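Local coordinates for protein novel antigen receptor (Ginglymostoma cirratum, PDB 4Q97) that serves as the IgNAR antibody of the nurse shark immune system, represented here by its C1 constant immunoglobulin domain, at residues I12-S18 / Q30-S36; S56-T61 / C73-K78. One frame throughout, in Å; residues are numbered along the deposited sequence.

Contact 1. Residues I12-S18 / Q30-S36; sequences IVSLLHS and QLVCLIS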
loop_
_atom_site.group_PDB
_atom_site.type_symbol
_atom_site.label_atom_id
_atom_site.label_comp_id
_atom_site.label_asym_id
_atom_site.label_seq_id
_atom_site.Cartn_x
_atom_site.Cartn_y
_atom_site.Cartn_z
ATOM N N ILE A 12 -5.620 3.400 -11.389
ATOM C CA ILE A 12 -6.640 3.545 -10.364
ATOM C C ILE A 12 -5.904 4.007 -9.117
ATOM O O ILE A 12 -4.906 3.405 -8.711
ATOM C CB ILE A 12 -7.421 2.238 -10.120
ATOM C CG1 ILE A 12 -8.034 1.736 -11.438
ATOM C CG2 ILE A 12 -8.493 2.445 -9.055
ATOM C CD1 ILE A 12 -8.633 0.339 -11.352
ATOM N N VAL A 13 -6.393 5.096 -8.537
ATOM C CA VAL A 13 -5.718 5.789 -7.450
ATOM C C VAL A 13 -6.570 5.743 -6.194
ATOM O O VAL A 13 -7.758 6.055 -6.218
ATOM C CB VAL A 13 -5.440 7.259 -7.827
ATOM C CG1 VAL A 13 -4.911 8.048 -6.631
ATOM C CG2 VAL A 13 -4.475 7.316 -8.999
ATOM N N SER A 14 -5.951 5.352 -5.094
ATOM C CA SER A 14 -6.671 5.203 -3.855
ATOM C C SER A 14 -5.744 5.563 -2.696
ATOM O O SER A 14 -4.646 5.008 -2.561
ATOM C CB SER A 14 -7.199 3.774 -3.775
ATOM O OG SER A 14 -7.653 3.439 -2.487
ATOM N N LEU A 15 -6.179 6.538 -1.901
ATOM C CA LEU A 15 -5.430 6.991 -0.740
ATOM C C LEU A 15 -6.023 6.382 0.526
ATOM O O LEU A 15 -7.232 6.477 0.770
ATOM C CB LEU A 15 -5.452 8.514 -0.636
ATOM C CG LEU A 15 -4.218 9.076 0.054
ATOM C CD1 LEU A 15 -3.399 9.919 -0.888
ATOM C CD2 LEU A 15 -4.596 9.929 1.235
ATOM N N LEU A 16 -5.168 5.749 1.322
ATOM C CA LEU A 16 -5.621 5.036 2.510
ATOM C C LEU A 16 -4.793 5.430 3.726
ATOM O O LEU A 16 -3.603 5.725 3.608
ATOM C CB LEU A 16 -5.547 3.518 2.289
ATOM C CG LEU A 16 -6.037 2.985 0.941
ATOM C CD1 LEU A 16 -5.567 1.554 0.702
ATOM C CD2 LEU A 16 -7.550 3.102 0.821
ATOM N N HIS A 17 -5.431 5.426 4.892
ATOM C CA HIS A 17 -4.741 5.756 6.133
ATOM C C HIS A 17 -4.772 4.574 7.090
ATOM O O HIS A 17 -5.718 3.786 7.087
ATOM C CB HIS A 17 -5.373 6.987 6.793
ATOM C CG HIS A 17 -6.523 6.666 7.699
ATOM N ND1 HIS A 17 -7.635 5.969 7.276
ATOM C CD2 HIS A 17 -6.728 6.942 9.009
ATOM C CE1 HIS A 17 -8.472 5.823 8.288
ATOM N NE2 HIS A 17 -7.949 6.413 9.348
ATOM N N SER A 18 -3.723 4.447 7.889
ATOM C CA SER A 18 -3.767 3.579 9.059
ATOM C C SER A 18 -3.148 4.291 10.252
ATOM O O SER A 18 -2.090 4.919 10.139
ATOM C CB SER A 18 -3.063 2.244 8.805
ATOM O OG SER A 18 -1.690 2.433 8.506
ATOM N N GLN A 30 0.482 6.604 8.976
ATOM C CA GLN A 30 0.886 6.084 7.672
ATOM C C GLN A 30 -0.219 6.266 6.641
ATOM O O GLN A 30 -1.366 5.846 6.848
ATOM C CB GLN A 30 1.289 4.607 7.776
ATOM C CG GLN A 30 1.984 4.036 6.543
ATOM C CD GLN A 30 3.495 4.197 6.567
ATOM O OE1 GLN A 30 4.042 4.969 7.368
ATOM N NE2 GLN A 30 4.172 3.459 5.686
ATOM N N LEU A 31 0.143 6.917 5.540
ATOM C CA LEU A 31 -0.747 7.083 4.403
ATOM C C LEU A 31 -0.197 6.303 3.226
ATOM O O LEU A 31 1.007 6.316 2.973
ATOM C CB LEU A 31 -0.899 8.556 4.026
ATOM C CG LEU A 31 -1.456 9.529 5.062
ATOM C CD1 LEU A 31 -1.732 10.867 4.399
ATOM C CD2 LEU A 31 -2.719 8.998 5.718
ATOM N N VAL A 32 -1.087 5.616 2.520
ATOM C CA VAL A 32 -0.708 4.849 1.347
ATOM C C VAL A 32 -1.426 5.411 0.126
ATOM O O VAL A 32 -2.660 5.436 0.068
ATOM C CB VAL A 32 -1.035 3.345 1.503
ATOM C CG1 VAL A 32 -0.678 2.579 0.234
ATOM C CG2 VAL A 32 -0.298 2.753 2.695
ATOM N N CYS A 33 -0.647 5.874 -0.844
ATOM C CA CYS A 33 -1.210 6.207 -2.142
ATOM C C CYS A 33 -1.062 4.997 -3.063
ATOM O O CYS A 33 -0.003 4.766 -3.647
ATOM C CB CYS A 33 -0.546 7.454 -2.726
ATOM S SG CYS A 33 -1.256 8.020 -4.285
ATOM N N LEU A 34 -2.134 4.215 -3.162
ATOM C CA LEU A 34 -2.158 3.059 -4.041
ATOM C C LEU A 34 -2.485 3.438 -5.472
ATOM O O LEU A 34 -3.517 4.054 -5.736
ATOM C CB LEU A 34 -3.166 2.025 -3.564
ATOM C CG LEU A 34 -2.899 0.687 -4.233
ATOM C CD1 LEU A 34 -1.549 0.141 -3.791
ATOM C CD2 LEU A 34 -4.018 -0.261 -3.885
ATOM N N ILE A 35 -1.597 3.042 -6.379
ATOM C CA ILE A 35 -1.703 3.327 -7.806
ATOM C C ILE A 35 -1.616 2.002 -8.570
ATOM O O ILE A 35 -0.534 1.429 -8.702
ATOM C CB ILE A 35 -0.538 4.221 -8.280
ATOM C CG1 ILE A 35 -0.344 5.424 -7.351
ATOM C CG2 ILE A 35 -0.770 4.659 -9.719
ATOM C CD1 ILE A 35 1.015 6.091 -7.478
ATOM N N SER A 36 -2.747 1.533 -9.088
ATOM C CA SER A 36 -2.812 0.210 -9.711
ATOM C C SER A 36 -3.553 0.231 -11.038
ATOM O O SER A 36 -4.455 1.042 -11.239
ATOM C CB SER A 36 -3.509 -0.767 -8.761
ATOM O OG SER A 36 -4.780 -0.274 -8.392
HETATM O O HOH W 1 -5.682 1.562 -6.293
#

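Contact 2. Residues S56-T61 / C73-K78; sequences SGFATT and CASLLK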
loop_
_atom_site.group_PDB
_atom_site.type_symbol
_atom_site.label_atom_id
_atom_site.label_comp_id
_atom_site.label_asym_id
_atom_site.label_seq_id
_atom_site.Cartn_x
_atom_site.Cartn_y
_atom_site.Cartn_z
ATOM N N SER A 56 9.470 15.874 1.590
ATOM C CA SER A 56 10.036 14.546 1.850
ATOM C C SER A 56 9.166 13.752 2.827
ATOM O O SER A 56 8.011 14.103 3.074
ATOM C CB SER A 56 11.467 14.666 2.390
ATOM O OG SER A 56 11.465 15.084 3.746
ATOM N N GLY A 57 9.734 12.686 3.386
ATOM C CA GLY A 57 9.009 11.802 4.292
ATOM C C GLY A 57 8.248 10.719 3.546
ATOM O O GLY A 57 7.477 9.967 4.152
ATOM N N PHE A 58 8.462 10.632 2.232
ATOM C CA PHE A 58 7.757 9.642 1.424
ATOM C C PHE A 58 8.634 8.769 0.532
ATOM O O PHE A 58 9.591 9.240 -0.090
ATOM C CB PHE A 58 6.597 10.271 0.634
ATOM C CG PHE A 58 7.020 11.155 -0.507
ATOM C CD1 PHE A 58 7.200 10.630 -1.785
ATOM C CD2 PHE A 58 7.194 12.525 -0.319
ATOM C CE1 PHE A 58 7.574 11.448 -2.844
ATOM C CE2 PHE A 58 7.565 13.347 -1.376
ATOM C CZ PHE A 58 7.753 12.809 -2.640
ATOM N N ALA A 59 8.287 7.485 0.497
ATOM C CA ALA A 59 8.905 6.521 -0.397
ATOM C C ALA A 59 7.842 5.941 -1.317
ATOM O O ALA A 59 6.687 5.764 -0.920
ATOM C CB ALA A 59 9.582 5.416 0.398
ATOM N N THR A 60 8.236 5.661 -2.552
ATOM C CA THR A 60 7.365 4.999 -3.506
ATOM C C THR A 60 8.028 3.677 -3.857
ATOM O O THR A 60 9.221 3.649 -4.177
ATOM C CB THR A 60 7.139 5.867 -4.765
ATOM O OG1 THR A 60 6.580 7.133 -4.383
ATOM C CG2 THR A 60 6.188 5.182 -5.748
ATOM N N THR A 61 7.266 2.587 -3.767
ATOM C CA THR A 61 7.778 1.257 -4.087
ATOM C C THR A 61 8.034 1.139 -5.588
ATOM O O THR A 61 7.487 1.914 -6.381
ATOM C CB THR A 61 6.813 0.125 -3.642
ATOM O OG1 THR A 61 5.637 0.123 -4.464
ATOM C CG2 THR A 61 6.413 0.273 -2.166
ATOM N N CYS A 73 1.754 0.012 -7.862
ATOM C CA CYS A 73 2.789 0.424 -6.930
ATOM C C CYS A 73 2.137 1.189 -5.800
ATOM O O CYS A 73 0.965 1.560 -5.892
ATOM C CB CYS A 73 3.880 1.248 -7.623
ATOM S SG CYS A 73 3.473 2.973 -7.951
ATOM N N ALA A 74 2.889 1.403 -4.726
ATOM C CA ALA A 74 2.388 2.161 -3.590
ATOM C C ALA A 74 3.357 3.284 -3.256
ATOM O O ALA A 74 4.579 3.098 -3.300
ATOM C CB ALA A 74 2.181 1.251 -2.389
ATOM N N SER A 75 2.806 4.456 -2.952
ATOM C CA SER A 75 3.599 5.562 -2.434
ATOM C C SER A 75 3.290 5.744 -0.954
ATOM O O SER A 75 2.133 5.950 -0.569
ATOM C CB SER A 75 3.336 6.852 -3.209
ATOM O OG SER A 75 4.264 7.854 -2.826
ATOM N N LEU A 76 4.334 5.668 -0.135
ATOM C CA LEU A 76 4.193 5.622 1.316
ATOM C C LEU A 76 4.657 6.899 2.003
ATOM O O LEU A 76 5.826 7.273 1.905
ATOM C CB LEU A 76 4.980 4.434 1.866
ATOM C CG LEU A 76 4.346 3.066 1.647
ATOM C CD1 LEU A 76 5.388 1.958 1.698
ATOM C CD2 LEU A 76 3.266 2.862 2.693
ATOM N N LEU A 77 3.736 7.554 2.705
ATOM C CA LEU A 77 4.053 8.756 3.459
ATOM C C LEU A 77 3.769 8.566 4.944
ATOM O O LEU A 77 2.666 8.160 5.334
ATOM C CB LEU A 77 3.290 9.967 2.913
ATOM C CG LEU A 77 3.355 11.285 3.702
ATOM C CD1 LEU A 77 4.718 11.954 3.589
ATOM C CD2 LEU A 77 2.263 12.241 3.247
ATOM N N LYS A 78 4.783 8.845 5.763
ATOM C CA LYS A 78 4.607 8.921 7.209
ATOM C C LYS A 78 4.344 10.375 7.544
ATOM O O LYS A 78 5.183 11.241 7.268
ATOM C CB LYS A 78 5.859 8.462 7.956
ATOM C CG LYS A 78 6.655 7.356 7.285
ATOM C CD LYS A 78 7.906 7.058 8.091
ATOM C CE LYS A 78 9.105 6.787 7.193
ATOM N NZ LYS A 78 10.388 7.066 7.905
#

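Contact 1. Residues I12-S18 / Q30-S36
Ile12 opens the ladder between strands 12-18 and 30-36 by bonding twice to Ser36: its N reaches Ser36 O at 2.6 Å, and its O accepts from Ser36 N at 2.9 Å. Ile12 CG1 lies beside its own backbone N (chi1 -56°), which brings it alongside the Ser36 carbonyl, 3.7 Å from Ser36 O. A water donates to Ile12 O at 3.1 Å and also bonds Ser36 OG, a small hydroxyl suited to holding it beside the backbone. Farther along, Leu16 and Val32 form another hydrogen-bonded pair, Leu16 O taking Val32 N at 2.7 Å. Leu34 answers Ser14 in the same way, and its CB sits 3.5 Å from Ser14 O.

These are the A and B strands of a C1-set immunoglobulin sandwich, running antiparallel at 163°. Ile12, Ser14, Leu16, Val32 and Leu34 occupy one face of the sheet, where Leu34 packs on Leu76 of the second subunit; a branched apolar chain suits a face covered by a partner. Val13, Leu15, Leu31, Cys33 and Ile35 point to the other sheet. There Leu15 CD1 lies 4.2 Å from Cys33 CB, and Cys33 itself is joined to Cys92 by the disulfide linking the two sheets beside Trp47. Nearer the far end, Leu31 extends its CD2 to within 3.5 Å of His17 CB, while the imidazole leads away from the partner strand.

Contact 2. Residues S56-T61 / C73-K78
Thr61 and Ala74 grip each other through two hydrogen bonds of different origin. Thr61 N gives a regular backbone bond to Ala74 O at 2.8 Å, whereas the return bond, from Ala74 N, is accepted by the side chain: Thr61 OG1 stands 3.0 Å away and the bond is nearly straight (173°). With chi1 at 70°, OG1 lies between the backbone N and the carbonyl carbon of its own residue, and from there the hydroxyl does the work of a main-chain carbonyl just where strand 58-65 is interrupted after Thr60. One residue earlier, Thr60 OG1 and Ser75 OG share a hydrogen bond of 2.9 Å across a non-hydrogen-bonded pair. Ser75 OG is also bonded to Trp47 NE1, so a small hydroxyl residue suits this buried place.

Ala59 and Leu76 pair through both backbone groups; the bond from Ala59 N to Leu76 O is 2.8 Å, while the exact length of its very short counterpart is doubtful. The ladder fades at Gly57, whose O receives only a weak bond from Lys78 N at 3.3 Å. Gly57 turns with a positive phi, which its lack of a CB makes easy, and Leu77 CD1 comes to 3.4 Å from Gly57 O. The same methyl meets Phe58 CB at 3.9 Å, while the phenyl ring leads away to meet Trp47, the two planes about 50° apart.

The pair is the D-E hairpin of the immunoglobulin fold. Strand 58-65 is the outermost of its sheet within the chain and strand 71-80 is bonded on its other edge to strand 28-38; Ser75 and Leu77 face strand 44-49 of the opposing sheet, and Ala59 packs on Val64 of the second subunit.

Contacts 1 and 2 are successive strand pairs of one four-stranded sheet, ordered 12-18, 28-38, 71-80, 58-65, with centres about 10 Å apart. The inner strand of each is neighbour to the other: Cys33 N lies 2.8 Å from Ser75 O and Ile35 O 2.8 Å from Cys73 N, both probable hydrogen bonds. Gln30 adds side-chain packing across the join, its OE1 lying 3.5 Å from Lys78 CG. Along the chain contact 1 closes before contact 2 opens. Both contacts use one face against the other sheet, where Trp47 meets residues of each, and both touch the second subunit with the reverse face, consistent with a shared dimer surface.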